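Local coordinates for spindle assembly abnormal protein 6 (Caenorhabditis elegans, PDB 4G79), which serves as the central scaffold of the centriole, its dimers linking through the globular N-terminal domain to build the ninefold-symmetric cartwheel needed for centrosome duplication, at residues F55-S60 and C118-F123; F63-S68 and I107-D112. All coordinates share one frame; numbering follows the deposited sequence.

Interaction 1: F55-S60 and C118-F123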
loop_
_atom_site.group_PDB
_atom_site.type_symbol
_atom_site.label_atom_id
_atom_site.label_comp_id
_atom_site.label_asym_id
_atom_site.label_seq_id
_atom_site.Cartn_x
_atom_site.Cartn_y
_atom_site.Cartn_z
ATOM N N PHE A 55 3.583 -11.833 18.030
ATOM C CA PHE A 55 2.209 -11.349 17.811
ATOM C C PHE A 55 1.283 -12.464 18.151
ATOM O O PHE A 55 1.532 -13.592 17.723
ATOM C CB PHE A 55 1.990 -10.890 16.358
ATOM C CG PHE A 55 2.704 -9.612 16.023
ATOM C CD1 PHE A 55 4.053 -9.619 15.686
ATOM C CD2 PHE A 55 2.022 -8.397 16.022
ATOM C CE1 PHE A 55 4.712 -8.424 15.375
ATOM C CE2 PHE A 55 2.687 -7.210 15.705
ATOM C CZ PHE A 55 4.027 -7.234 15.405
ATOM N N GLU A 56 0.258 -12.199 18.967
ATOM C CA GLU A 56 -0.659 -13.266 19.391
ATOM C C GLU A 56 -2.069 -12.793 19.315
ATOM O O GLU A 56 -2.383 -11.689 19.783
ATOM C CB GLU A 56 -0.380 -13.749 20.827
ATOM C CG GLU A 56 0.974 -14.416 21.075
ATOM C CD GLU A 56 1.264 -14.648 22.546
ATOM O OE1 GLU A 56 1.823 -13.730 23.191
ATOM O OE2 GLU A 56 0.900 -15.730 23.064
ATOM N N ILE A 57 -2.939 -13.622 18.714
ATOM C CA ILE A 57 -4.360 -13.269 18.644
ATOM C C ILE A 57 -5.194 -14.405 19.260
ATOM O O ILE A 57 -4.827 -15.583 19.189
ATOM C CB ILE A 57 -4.877 -12.871 17.249
ATOM C CG1 ILE A 57 -4.822 -14.013 16.228
ATOM C CG2 ILE A 57 -4.302 -11.513 16.719
ATOM C CD1 ILE A 57 -5.672 -13.712 14.995
ATOM N N SER A 58 -6.286 -14.024 19.910
ATOM C CA SER A 58 -7.247 -14.951 20.514
ATOM C C SER A 58 -8.595 -14.296 20.556
ATOM O O SER A 58 -8.701 -13.080 20.380
ATOM C CB SER A 58 -6.818 -15.366 21.923
ATOM O OG SER A 58 -6.693 -14.240 22.777
ATOM N N ARG A 59 -9.653 -15.098 20.771
ATOM C CA ARG A 59 -11.012 -14.572 20.935
ATOM C C ARG A 59 -11.812 -15.598 21.729
ATOM O O ARG A 59 -11.596 -16.816 21.583
ATOM C CB ARG A 59 -11.684 -14.169 19.616
ATOM C CG ARG A 59 -12.179 -15.327 18.777
ATOM C CD ARG A 59 -12.744 -14.802 17.479
ATOM N NE ARG A 59 -13.333 -15.882 16.699
ATOM C CZ ARG A 59 -14.505 -15.803 16.095
ATOM N NH1 ARG A 59 -15.224 -14.685 16.167
ATOM N NH2 ARG A 59 -14.965 -16.832 15.397
ATOM N N SER A 60 -12.733 -15.107 22.588
ATOM C CA SER A 60 -13.478 -15.949 23.512
ATOM C C SER A 60 -14.556 -16.776 22.837
ATOM O O SER A 60 -15.094 -17.690 23.483
ATOM C CB SER A 60 -14.082 -15.118 24.638
ATOM O OG SER A 60 -15.092 -14.241 24.175
ATOM N N CYS A 118 -3.998 -17.949 10.101
ATOM C CA CYS A 118 -4.762 -16.811 9.677
ATOM C C CYS A 118 -3.795 -15.757 9.203
ATOM O O CYS A 118 -2.624 -15.771 9.583
ATOM C CB CYS A 118 -5.654 -16.292 10.799
ATOM S SG CYS A 118 -4.754 -15.478 12.136
ATOM N N SER A 119 -4.285 -14.845 8.376
ATOM C CA SER A 119 -3.518 -13.698 7.940
ATOM C C SER A 119 -4.053 -12.530 8.717
ATOM O O SER A 119 -5.259 -12.334 8.746
ATOM C CB SER A 119 -3.652 -13.498 6.436
ATOM O OG SER A 119 -3.021 -12.298 6.022
ATOM N N PHE A 120 -3.192 -11.842 9.460
ATOM C CA PHE A 120 -3.561 -10.668 10.222
ATOM C C PHE A 120 -3.167 -9.484 9.325
ATOM O O PHE A 120 -1.990 -9.361 8.969
ATOM C CB PHE A 120 -2.822 -10.659 11.584
ATOM C CG PHE A 120 -2.986 -9.396 12.405
ATOM C CD1 PHE A 120 -2.139 -8.312 12.220
ATOM C CD2 PHE A 120 -3.990 -9.296 13.368
ATOM C CE1 PHE A 120 -2.289 -7.148 12.987
ATOM C CE2 PHE A 120 -4.117 -8.149 14.150
ATOM C CZ PHE A 120 -3.279 -7.079 13.942
ATOM N N GLU A 121 -4.114 -8.637 8.979
ATOM C CA GLU A 121 -3.852 -7.496 8.103
ATOM C C GLU A 121 -4.231 -6.220 8.790
ATOM O O GLU A 121 -5.352 -6.113 9.281
ATOM C CB GLU A 121 -4.656 -7.638 6.805
ATOM C CG GLU A 121 -4.458 -8.946 6.047
ATOM C CD GLU A 121 -5.000 -8.928 4.629
ATOM O OE1 GLU A 121 -6.155 -8.486 4.428
ATOM O OE2 GLU A 121 -4.274 -9.377 3.715
ATOM N N LEU A 122 -3.293 -5.273 8.867
ATOM C CA LEU A 122 -3.526 -3.972 9.489
ATOM C C LEU A 122 -3.633 -2.907 8.401
ATOM O O LEU A 122 -2.775 -2.865 7.530
ATOM C CB LEU A 122 -2.382 -3.640 10.482
ATOM C CG LEU A 122 -2.548 -2.325 11.262
ATOM C CD1 LEU A 122 -3.843 -2.330 12.077
ATOM C CD2 LEU A 122 -1.368 -2.132 12.187
ATOM N N PHE A 123 -4.654 -2.025 8.482
ATOM C CA PHE A 123 -4.883 -0.970 7.491
ATOM C C PHE A 123 -5.044 0.338 8.128
ATOM O O PHE A 123 -5.413 0.396 9.287
ATOM C CB PHE A 123 -6.175 -1.231 6.673
ATOM C CG PHE A 123 -6.211 -2.513 5.882
ATOM C CD1 PHE A 123 -6.559 -3.720 6.494
ATOM C CD2 PHE A 123 -5.962 -2.512 4.514
ATOM C CE1 PHE A 123 -6.630 -4.899 5.755
ATOM C CE2 PHE A 123 -6.015 -3.699 3.776
ATOM C CZ PHE A 123 -6.366 -4.880 4.400
#
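Ile57 supplies both close contacts from segment 55-60, and its two branches take different partners. The longer branch ends against sulfur: Ile57 CD1 lies 3.5 Å from Cys118 SG. The shorter one reaches the aromatic ring, with Ile57 CG2 4.0 Å from Phe120 CD2. That methyl approaches the ring obliquely, and the two side chains likewise run obliquely to one another. Both pairs are apolar and all three residues are buried, so van der Waals contact and exclusion of water account for the association.

The torsions explain the division of labour. In Ile57, CG1 sits between the backbone N and the carbonyl carbon (chi1 65°), and an extended chi2 of 165° carries CD1 on to the sulfur. Phe120 swings its CG opposite its own N (chi1 173°), which carries the ring toward Ile57, where its CD2 is the atom nearest CG2. Cys118 and Phe120 can serve one isoleucine because they are two residues apart on a strand, and their CB atoms both project toward 55-60.

Ile57 and Phe120 mark the closest backbone approach, with CA atoms 8.9 Å apart, a spacing of facing sheet layers rather than of paired strands. Accordingly, the backbone of Cys118 bonds elsewhere, with Leu138. Leu138 of strand 132-140 and Leu38 of strand 29-44 each touch both Ile57 and Phe120. The contact thus joins strands 51-58 and 117-123 across the interior of the SAS-6 head domain, with strands 66-71 and 132-140 lying between them in sheet order.

Interaction 2: F63-S68 and I107-D112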
loop_
_atom_site.group_PDB
_atom_site.type_symbol
_atom_site.label_atom_id
_atom_site.label_comp_id
_atom_site.label_asym_id
_atom_site.label_seq_id
_atom_site.Cartn_x
_atom_site.Cartn_y
_atom_site.Cartn_z
ATOM N N PHE A 63 -12.187 -21.488 21.310
ATOM C CA PHE A 63 -10.975 -21.932 22.015
ATOM C C PHE A 63 -9.870 -22.320 21.021
ATOM O O PHE A 63 -8.704 -22.314 21.380
ATOM C CB PHE A 63 -11.243 -23.140 22.965
ATOM C CG PHE A 63 -12.475 -23.200 23.856
ATOM C CD1 PHE A 63 -12.900 -22.082 24.570
ATOM C CD2 PHE A 63 -13.131 -24.410 24.079
ATOM C CE1 PHE A 63 -13.997 -22.162 25.445
ATOM C CE2 PHE A 63 -14.235 -24.489 24.949
ATOM C CZ PHE A 63 -14.663 -23.363 25.620
ATOM N N GLU A 64 -10.235 -22.653 19.782
ATOM C CA GLU A 64 -9.293 -23.038 18.727
ATOM C C GLU A 64 -8.710 -21.818 18.011
ATOM O O GLU A 64 -7.772 -21.975 17.239
ATOM C CB GLU A 64 -9.967 -23.970 17.707
ATOM C CG GLU A 64 -10.254 -25.357 18.258
ATOM C CD GLU A 64 -10.993 -26.273 17.303
ATOM O OE1 GLU A 64 -11.969 -25.818 16.662
ATOM O OE2 GLU A 64 -10.614 -27.465 17.229
ATOM N N PHE A 65 -9.275 -20.623 18.248
ATOM C CA PHE A 65 -8.847 -19.361 17.670
ATOM C C PHE A 65 -7.695 -18.833 18.517
ATOM O O PHE A 65 -7.894 -18.049 19.436
ATOM C CB PHE A 65 -10.023 -18.372 17.595
ATOM C CG PHE A 65 -9.765 -17.175 16.721
ATOM C CD1 PHE A 65 -9.021 -16.093 17.192
ATOM C CD2 PHE A 65 -10.212 -17.148 15.405
ATOM C CE1 PHE A 65 -8.771 -14.991 16.378
ATOM C CE2 PHE A 65 -9.951 -16.045 14.588
ATOM C CZ PHE A 65 -9.250 -14.969 15.088
ATOM N N LEU A 66 -6.508 -19.365 18.282
ATOM C CA LEU A 66 -5.306 -19.024 19.030
ATOM C C LEU A 66 -4.148 -19.082 18.046
ATOM O O LEU A 66 -3.813 -20.166 17.559
ATOM C CB LEU A 66 -5.141 -20.012 20.223
ATOM C CG LEU A 66 -4.107 -19.656 21.282
ATOM C CD1 LEU A 66 -4.181 -18.176 21.705
ATOM C CD2 LEU A 66 -4.209 -20.597 22.472
ATOM N N PHE A 67 -3.625 -17.910 17.653
ATOM C CA PHE A 67 -2.587 -17.864 16.624
ATOM C C PHE A 67 -1.439 -16.975 17.013
ATOM O O PHE A 67 -1.652 -15.957 17.676
ATOM C CB PHE A 67 -3.173 -17.370 15.290
ATOM C CG PHE A 67 -4.377 -18.154 14.817
ATOM C CD1 PHE A 67 -4.221 -19.289 14.040
ATOM C CD2 PHE A 67 -5.667 -17.743 15.137
ATOM C CE1 PHE A 67 -5.333 -20.034 13.635
ATOM C CE2 PHE A 67 -6.779 -18.484 14.722
ATOM C CZ PHE A 67 -6.603 -19.634 13.990
ATOM N N SER A 68 -0.219 -17.332 16.569
ATOM C CA SER A 68 0.924 -16.479 16.864
ATOM C C SER A 68 2.005 -16.593 15.807
ATOM O O SER A 68 2.040 -17.532 15.013
ATOM C CB SER A 68 1.515 -16.805 18.236
ATOM O OG SER A 68 2.204 -18.043 18.264
ATOM N N ILE A 107 -8.663 -3.826 11.054
ATOM C CA ILE A 107 -7.983 -5.119 11.031
ATOM C C ILE A 107 -8.813 -6.146 10.286
ATOM O O ILE A 107 -10.013 -6.319 10.572
ATOM C CB ILE A 107 -7.654 -5.607 12.478
ATOM C CG1 ILE A 107 -6.589 -4.703 13.162
ATOM C CG2 ILE A 107 -7.157 -7.084 12.490
ATOM C CD1 ILE A 107 -6.539 -4.907 14.659
ATOM N N ASN A 108 -8.170 -6.889 9.390
ATOM C CA ASN A 108 -8.812 -8.061 8.771
ATOM C C ASN A 108 -8.063 -9.281 9.189
ATOM O O ASN A 108 -6.823 -9.278 9.170
ATOM C CB ASN A 108 -8.839 -8.049 7.240
ATOM C CG ASN A 108 -9.765 -7.084 6.579
ATOM O OD1 ASN A 108 -10.646 -6.495 7.200
ATOM N ND2 ASN A 108 -9.555 -6.898 5.286
ATOM N N ILE A 109 -8.798 -10.333 9.533
ATOM C CA ILE A 109 -8.204 -11.635 9.857
ATOM C C ILE A 109 -8.838 -12.619 8.880
ATOM O O ILE A 109 -10.070 -12.704 8.801
ATOM C CB ILE A 109 -8.386 -12.034 11.349
ATOM C CG1 ILE A 109 -7.646 -11.047 12.290
ATOM C CG2 ILE A 109 -7.919 -13.473 11.593
ATOM C CD1 ILE A 109 -8.317 -10.935 13.670
ATOM N N ILE A 110 -8.015 -13.250 8.048
ATOM C CA ILE A 110 -8.513 -14.191 7.059
ATOM C C ILE A 110 -8.135 -15.550 7.596
ATOM O O ILE A 110 -6.956 -15.874 7.669
ATOM C CB ILE A 110 -7.975 -13.896 5.636
ATOM C CG1 ILE A 110 -8.345 -12.462 5.181
ATOM C CG2 ILE A 110 -8.450 -14.932 4.622
ATOM C CD1 ILE A 110 -7.214 -11.660 4.952
ATOM N N LEU A 111 -9.147 -16.290 8.056
ATOM C CA LEU A 111 -9.021 -17.585 8.691
ATOM C C LEU A 111 -8.975 -18.710 7.688
ATOM O O LEU A 111 -9.849 -18.818 6.827
ATOM C CB LEU A 111 -10.218 -17.777 9.644
ATOM C CG LEU A 111 -10.118 -18.858 10.702
ATOM C CD1 LEU A 111 -8.995 -18.577 11.650
ATOM C CD2 LEU A 111 -11.411 -18.952 11.482
ATOM N N ASP A 112 -7.984 -19.601 7.853
ATOM C CA ASP A 112 -7.851 -20.821 7.054
ATOM C C ASP A 112 -9.045 -21.739 7.366
ATOM O O ASP A 112 -9.539 -21.721 8.500
ATOM C CB ASP A 112 -6.510 -21.504 7.381
ATOM C CG ASP A 112 -6.344 -22.890 6.801
ATOM O OD1 ASP A 112 -6.482 -23.035 5.567
ATOM O OD2 ASP A 112 -6.081 -23.829 7.582
#
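Phe65 and Leu111 both extend from their CA atoms with CG opposite the backbone N (chi1 -166° and -163°), and this carries their ends toward each other although neither CB is aimed directly across the gap. The result centres on one methyl: Leu111 CD1 is 3.5 Å from Phe67 CZ and 4.0 Å from Phe65 CE2. It approaches both rings obliquely, and the Leu111 side chain crosses that of Phe67 at about a right angle. Two residues earlier on the same strand, Ile109 CG2 adds a second methyl, 4.0 Å from Phe65 CZ, the far end of that ring.

The aromatic pair is itself ordered. Phe67 CE2 stands 3.7 Å above the plane of the Phe65 ring, offset toward its rim, while Phe65 CD2 lies in the plane of the Phe67 ring at its edge. The rings are therefore steeply inclined, close to perpendicular. Phe65 is the central residue of an inverse gamma turn, and its ring also makes a cation-pi contact with Arg59.

All four touching side chains are buried and apolar. Ile57 of strand 51-58 packs on both phenylalanines, Leu138 and Ala140 of strand 132-140 also touch Phe67, and Ala16 of strand 7-21 touches Ile109. The contact joins strands 66-71 and 106-111 across the interior; in the sheet they are separated by strands 132-140 and 117-123.

The centres of interactions 1 and 2 are only about 5 Å apart, and both belong to the hydrophobic core of the N-terminal head domain. Along the chain the order is 55-60, 63-68, 107-112, 118-123, so interaction 2 falls within the span bracketed by interaction 1, and helices 73-83 and 92-102 fall between segments 63-68 and 107-112. Ile57 N probably bonds Phe67 O (2.9 Å), and Glu121 N probably bonds Asn108 O (2.8 Å). These bonds hold each strand pair together (51-58 with 66-71, 106-111 with 117-123), and the side-chain contacts of interactions 1 and 2 join one pair to the other, forming one continuous core in the domain that links SAS-6 dimers.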